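Local coordinates for protein Trypsin/chymotrypsin inhibitor (Alocasia macrorrhizos, PDB 5YCZ) that inhibits trypsin and alpha-chymotrypsin as a homodimeric plant Kunitz-type (I3 family) serine protease inhibitor with a beta-trefoil fold, at residues L12-M24 with N169-V181. Sequence-based numbering, arbitrary orientation.
Sequences LQRGQLYYATSVM and NNESPHTIRFVKV
Y19 and V179 face each other as a hydrogen-bonded antiparallel pair: Y19 N reaches V179 O at 2.8 Å, nearly straight (164°), and V179 N returns a bond to Y19 O that lies in the carbonyl plane. The ladder runs on in the same register. V181 N donates to L17 O, R177 N to T21 O, and V23 N to T175 O at 3.1 Å, past the end of strand 18-22. The return bond from T21 N to R177 O is weak, bent to 126°; T21 OG1 also donates to that carbonyl, from above its plane (3.3 Å).

Side chains divide between the two faces of the ribbon. On the Y19 face, V181 makes a CH-pi contact, its CG2 over the centre of the phenol ring, 3.5 Å from the centroid, while its CG1 lies near the hydroxyl. Next along, T21 CG2 meets V179 CG2 at 3.5 Å; a chi1 of 76° puts OG1 between the backbone N and carbonyl carbon of T21, turning the methyl to this valine. V23 CG2 lies above one face of the R177 guanidinium, displaced toward its rim; NH1 of this arginine forms a salt bridge with D130.

The opposite face carries Y18, A20 and F178. L12 CD2 makes a second CH-pi contact over the centre of the F178 ring, 4.0 Å from the centroid, and the K180 chain lies against the Y18 ring. Q13 N donates to Y18 OH, which helps hold the phenol's far end. Two waters bridge: one links L17 N with K180 NZ, the other A20 O with H174 NE2 at the imidazole edge.

Pairing of 18-22 and 176-180, the chain's first and last strands, is consistent with beta-trefoil barrel closure. Strand 18-22 lies between 176-180 and 55-60, where A20 touches L56 of the predicted reactive bond and F58 meets the F178 ring nearly perpendicularly.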
loop_
_atom_site.group_PDB
_atom_site.type_symbol
_atom_site.label_atom_id
_atom_site.label_comp_id
_atom_site.label_asym_id
_atom_site.label_seq_id
_atom_site.Cartn_x
_atom_site.Cartn_y
_atom_site.Cartn_z
ATOM N N LEU A 12 3.415 7.164 -16.751
ATOM C CA LEU A 12 3.272 6.381 -15.523
ATOM C C LEU A 12 2.794 7.317 -14.429
ATOM O O LEU A 12 3.586 8.048 -13.833
ATOM C CB LEU A 12 4.586 5.716 -15.127
ATOM C CG LEU A 12 4.634 4.193 -15.255
ATOM C CD1 LEU A 12 4.269 3.785 -16.674
ATOM C CD2 LEU A 12 5.986 3.620 -14.860
ATOM N N GLN A 13 1.500 7.299 -14.161
ATOM C CA GLN A 13 0.974 8.225 -13.175
ATOM C C GLN A 13 1.441 7.819 -11.785
ATOM O O GLN A 13 1.630 6.639 -11.493
ATOM C CB GLN A 13 -0.549 8.269 -13.250
ATOM C CG GLN A 13 -1.163 9.526 -12.669
ATOM C CD GLN A 13 -1.742 10.439 -13.739
ATOM O OE1 GLN A 13 -2.173 9.972 -14.799
ATOM N NE2 GLN A 13 -1.766 11.746 -13.461
ATOM N N ARG A 14 1.666 8.811 -10.937
ATOM C CA ARG A 14 2.041 8.526 -9.564
ATOM C C ARG A 14 0.848 7.935 -8.824
ATOM O O ARG A 14 -0.261 8.478 -8.877
ATOM C CB ARG A 14 2.522 9.794 -8.867
ATOM C CG ARG A 14 2.450 9.707 -7.360
ATOM C CD ARG A 14 2.600 11.070 -6.721
ATOM N NE ARG A 14 3.924 11.622 -6.968
ATOM C CZ ARG A 14 4.895 11.673 -6.058
ATOM N NH1 ARG A 14 4.695 11.196 -4.827
ATOM N NH2 ARG A 14 6.071 12.198 -6.384
ATOM N N GLY A 15 1.073 6.803 -8.151
ATOM C CA GLY A 15 0.078 6.193 -7.310
ATOM C C GLY A 15 -0.888 5.265 -8.011
ATOM O O GLY A 15 -1.501 4.430 -7.342
ATOM N N GLN A 16 -1.066 5.390 -9.326
ATOM C CA GLN A 16 -1.966 4.474 -10.010
ATOM C C GLN A 16 -1.360 3.070 -10.071
ATOM O O GLN A 16 -0.156 2.874 -9.875
ATOM C CB GLN A 16 -2.287 4.974 -11.418
ATOM C CG GLN A 16 -2.732 6.427 -11.490
ATOM C CD GLN A 16 -3.972 6.718 -10.683
ATOM O OE1 GLN A 16 -5.045 6.180 -10.959
ATOM N NE2 GLN A 16 -3.840 7.586 -9.681
ATOM N N LEU A 17 -2.213 2.082 -10.361
ATOM C CA LEU A 17 -1.827 0.680 -10.275
ATOM C C LEU A 17 -1.363 0.175 -11.627
ATOM O O LEU A 17 -2.078 0.326 -12.615
ATOM C CB LEU A 17 -2.993 -0.186 -9.805
ATOM C CG LEU A 17 -3.752 0.162 -8.538
ATOM C CD1 LEU A 17 -4.535 -1.063 -8.092
ATOM C CD2 LEU A 17 -2.803 0.628 -7.469
ATOM N N TYR A 18 -0.195 -0.475 -11.655
ATOM C CA TYR A 18 0.354 -1.064 -12.870
ATOM C C TYR A 18 0.923 -2.446 -12.570
ATOM O O TYR A 18 1.584 -2.646 -11.552
ATOM C CB TYR A 18 1.467 -0.192 -13.471
ATOM C CG TYR A 18 1.081 1.238 -13.806
ATOM C CD1 TYR A 18 0.944 2.200 -12.807
ATOM C CD2 TYR A 18 0.874 1.633 -15.126
ATOM C CE1 TYR A 18 0.581 3.510 -13.113
ATOM C CE2 TYR A 18 0.529 2.929 -15.433
ATOM C CZ TYR A 18 0.378 3.857 -14.426
ATOM O OH TYR A 18 0.028 5.140 -14.735
ATOM N N TYR A 19 0.678 -3.390 -13.459
ATOM C CA TYR A 19 1.283 -4.705 -13.376
ATOM C C TYR A 19 2.649 -4.691 -14.057
ATOM O O TYR A 19 2.805 -4.109 -15.135
ATOM C CB TYR A 19 0.411 -5.754 -14.066
ATOM C CG TYR A 19 -0.964 -6.002 -13.480
ATOM C CD1 TYR A 19 -1.138 -6.306 -12.135
ATOM C CD2 TYR A 19 -2.092 -5.988 -14.300
ATOM C CE1 TYR A 19 -2.407 -6.552 -11.622
ATOM C CE2 TYR A 19 -3.356 -6.242 -13.799
ATOM C CZ TYR A 19 -3.511 -6.519 -12.463
ATOM O OH TYR A 19 -4.777 -6.760 -11.980
ATOM N N ALA A 20 3.628 -5.375 -13.448
ATOM C CA ALA A 20 4.972 -5.485 -14.020
ATOM C C ALA A 20 5.085 -6.794 -14.790
ATOM O O ALA A 20 5.621 -7.786 -14.305
ATOM C CB ALA A 20 6.041 -5.384 -12.938
ATOM N N THR A 21 4.596 -6.772 -16.031
ATOM C CA THR A 21 4.627 -7.957 -16.883
ATOM C C THR A 21 6.040 -8.246 -17.358
ATOM O O THR A 21 6.807 -7.342 -17.703
ATOM C CB THR A 21 3.725 -7.772 -18.099
ATOM O OG1 THR A 21 4.354 -6.896 -19.060
ATOM C CG2 THR A 21 2.408 -7.183 -17.663
ATOM N N SER A 22 6.372 -9.516 -17.418
ATOM C CA SER A 22 7.711 -9.902 -17.821
ATOM C C SER A 22 7.850 -9.789 -19.342
ATOM O O SER A 22 7.052 -10.357 -20.092
ATOM C CB SER A 22 7.995 -11.312 -17.317
ATOM O OG SER A 22 8.844 -11.988 -18.213
ATOM N N VAL A 23 8.847 -9.030 -19.795
ATOM C CA VAL A 23 9.170 -8.989 -21.222
ATOM C C VAL A 23 9.475 -10.392 -21.744
ATOM O O VAL A 23 8.783 -10.904 -22.628
ATOM C CB VAL A 23 10.340 -8.029 -21.483
ATOM C CG1 VAL A 23 10.838 -8.204 -22.886
ATOM C CG2 VAL A 23 9.890 -6.608 -21.251
ATOM N N MET A 24 10.528 -11.025 -21.218
ATOM C CA MET A 24 10.862 -12.406 -21.557
ATOM C C MET A 24 9.660 -13.326 -21.375
ATOM O O MET A 24 9.523 -13.973 -20.337
ATOM C CB MET A 24 12.027 -12.882 -20.697
ATOM C CG MET A 24 12.692 -14.144 -21.178
ATOM S SD MET A 24 13.853 -13.799 -22.512
ATOM C CE MET A 24 14.487 -12.178 -22.035
ATOM N N ASN A 169 21.699 -8.169 -10.934
ATOM C CA ASN A 169 22.304 -8.908 -12.039
ATOM C C ASN A 169 22.473 -7.958 -13.220
ATOM O O ASN A 169 21.520 -7.678 -13.952
ATOM C CB ASN A 169 21.464 -10.105 -12.414
ATOM C CG ASN A 169 22.111 -10.931 -13.472
ATOM O OD1 ASN A 169 22.822 -10.419 -14.341
ATOM N ND2 ASN A 169 21.884 -12.233 -13.407
ATOM N N ASN A 170 23.694 -7.490 -13.433
ATOM C CA ASN A 170 23.842 -6.422 -14.412
ATOM C C ASN A 170 23.785 -6.956 -15.836
ATOM O O ASN A 170 23.219 -6.301 -16.717
ATOM C CB ASN A 170 25.132 -5.654 -14.155
ATOM C CG ASN A 170 25.034 -4.755 -12.949
ATOM O OD1 ASN A 170 24.122 -3.941 -12.841
ATOM N ND2 ASN A 170 25.962 -4.903 -12.032
ATOM N N GLU A 171 24.317 -8.156 -16.084
ATOM C CA GLU A 171 24.269 -8.631 -17.464
ATOM C C GLU A 171 22.893 -9.169 -17.842
ATOM O O GLU A 171 22.466 -9.004 -18.987
ATOM C CB GLU A 171 25.354 -9.680 -17.725
ATOM C CG GLU A 171 25.373 -10.277 -19.176
ATOM C CD GLU A 171 25.583 -9.263 -20.343
ATOM O OE1 GLU A 171 25.821 -9.725 -21.488
ATOM O OE2 GLU A 171 25.511 -8.025 -20.146
ATOM N N SER A 172 22.159 -9.782 -16.921
ATOM C CA SER A 172 20.858 -10.357 -17.263
ATOM C C SER A 172 19.742 -9.704 -16.464
ATOM O O SER A 172 19.085 -10.360 -15.648
ATOM C CB SER A 172 20.860 -11.867 -17.057
ATOM O OG SER A 172 21.910 -12.432 -17.823
ATOM N N PRO A 173 19.494 -8.419 -16.682
ATOM C CA PRO A 173 18.405 -7.757 -15.969
ATOM C C PRO A 173 17.041 -8.334 -16.331
ATOM O O PRO A 173 16.792 -8.775 -17.455
ATOM C CB PRO A 173 18.530 -6.303 -16.432
ATOM C CG PRO A 173 19.142 -6.401 -17.759
ATOM C CD PRO A 173 20.127 -7.508 -17.653
ATOM N N HIS A 174 16.138 -8.319 -15.359
ATOM C CA HIS A 174 14.748 -8.646 -15.641
ATOM C C HIS A 174 14.116 -7.450 -16.337
ATOM O O HIS A 174 13.866 -6.417 -15.707
ATOM C CB HIS A 174 14.000 -9.002 -14.360
ATOM C CG HIS A 174 12.572 -9.390 -14.586
ATOM N ND1 HIS A 174 12.189 -10.277 -15.572
ATOM C CD2 HIS A 174 11.434 -9.023 -13.946
ATOM C CE1 HIS A 174 10.876 -10.431 -15.534
ATOM N NE2 HIS A 174 10.396 -9.685 -14.555
ATOM N N THR A 175 13.871 -7.566 -17.632
ATOM C CA THR A 175 13.211 -6.479 -18.334
ATOM C C THR A 175 11.705 -6.661 -18.263
ATOM O O THR A 175 11.199 -7.789 -18.271
ATOM C CB THR A 175 13.673 -6.423 -19.784
ATOM O OG1 THR A 175 13.704 -7.756 -20.317
ATOM C CG2 THR A 175 15.069 -5.847 -19.842
ATOM N N ILE A 176 10.987 -5.539 -18.188
ATOM C CA ILE A 176 9.558 -5.563 -17.909
ATOM C C ILE A 176 8.844 -4.453 -18.670
ATOM O O ILE A 176 9.442 -3.453 -19.066
ATOM C CB ILE A 176 9.271 -5.423 -16.398
ATOM C CG1 ILE A 176 10.011 -4.223 -15.836
ATOM C CG2 ILE A 176 9.686 -6.670 -15.648
ATOM C CD1 ILE A 176 9.168 -3.387 -14.955
ATOM N N ARG A 177 7.541 -4.648 -18.873
ATOM C CA ARG A 177 6.622 -3.615 -19.318
ATOM C C ARG A 177 5.590 -3.374 -18.226
ATOM O O ARG A 177 5.338 -4.243 -17.391
ATOM C CB ARG A 177 5.894 -4.010 -20.602
ATOM C CG ARG A 177 6.756 -4.668 -21.654
ATOM C CD ARG A 177 5.917 -4.963 -22.901
ATOM N NE ARG A 177 6.489 -6.017 -23.732
ATOM C CZ ARG A 177 7.270 -5.797 -24.789
ATOM N NH1 ARG A 177 7.580 -4.554 -25.144
ATOM N NH2 ARG A 177 7.748 -6.822 -25.488
ATOM N N PHE A 178 4.965 -2.202 -18.255
ATOM C CA PHE A 178 3.911 -1.837 -17.317
ATOM C C PHE A 178 2.546 -1.860 -17.995
ATOM O O PHE A 178 2.346 -1.203 -19.019
ATOM C CB PHE A 178 4.183 -0.451 -16.742
ATOM C CG PHE A 178 5.532 -0.327 -16.158
ATOM C CD1 PHE A 178 5.793 -0.807 -14.889
ATOM C CD2 PHE A 178 6.562 0.225 -16.894
ATOM C CE1 PHE A 178 7.059 -0.706 -14.347
ATOM C CE2 PHE A 178 7.833 0.324 -16.373
ATOM C CZ PHE A 178 8.085 -0.139 -15.096
ATOM N N VAL A 179 1.607 -2.596 -17.413
ATOM C CA VAL A 179 0.243 -2.693 -17.914
ATOM C C VAL A 179 -0.664 -2.053 -16.884
ATOM O O VAL A 179 -0.731 -2.511 -15.737
ATOM C CB VAL A 179 -0.160 -4.149 -18.174
ATOM C CG1 VAL A 179 -1.638 -4.238 -18.451
ATOM C CG2 VAL A 179 0.619 -4.694 -19.341
ATOM N N LYS A 180 -1.352 -0.994 -17.282
ATOM C CA LYS A 180 -2.171 -0.276 -16.317
ATOM C C LYS A 180 -3.346 -1.140 -15.871
ATOM O O LYS A 180 -3.774 -2.073 -16.563
ATOM C CB LYS A 180 -2.668 1.050 -16.899
ATOM C CG LYS A 180 -3.172 2.052 -15.857
ATOM C CD LYS A 180 -3.248 3.446 -16.452
ATOM C CE LYS A 180 -4.260 4.332 -15.734
ATOM N NZ LYS A 180 -3.982 4.572 -14.277
ATOM N N VAL A 181 -3.844 -0.832 -14.683
ATOM C CA VAL A 181 -4.945 -1.564 -14.092
ATOM C C VAL A 181 -6.120 -0.615 -13.871
ATOM O O VAL A 181 -7.096 -0.631 -14.625
ATOM C CB VAL A 181 -4.517 -2.227 -12.778
ATOM C CG1 VAL A 181 -5.525 -3.282 -12.371
ATOM C CG2 VAL A 181 -3.119 -2.836 -12.911
HETATM O O HOH W 1 -4.207 2.275 -12.074
HETATM O O HOH W 2 7.804 -9.878 -13.984
#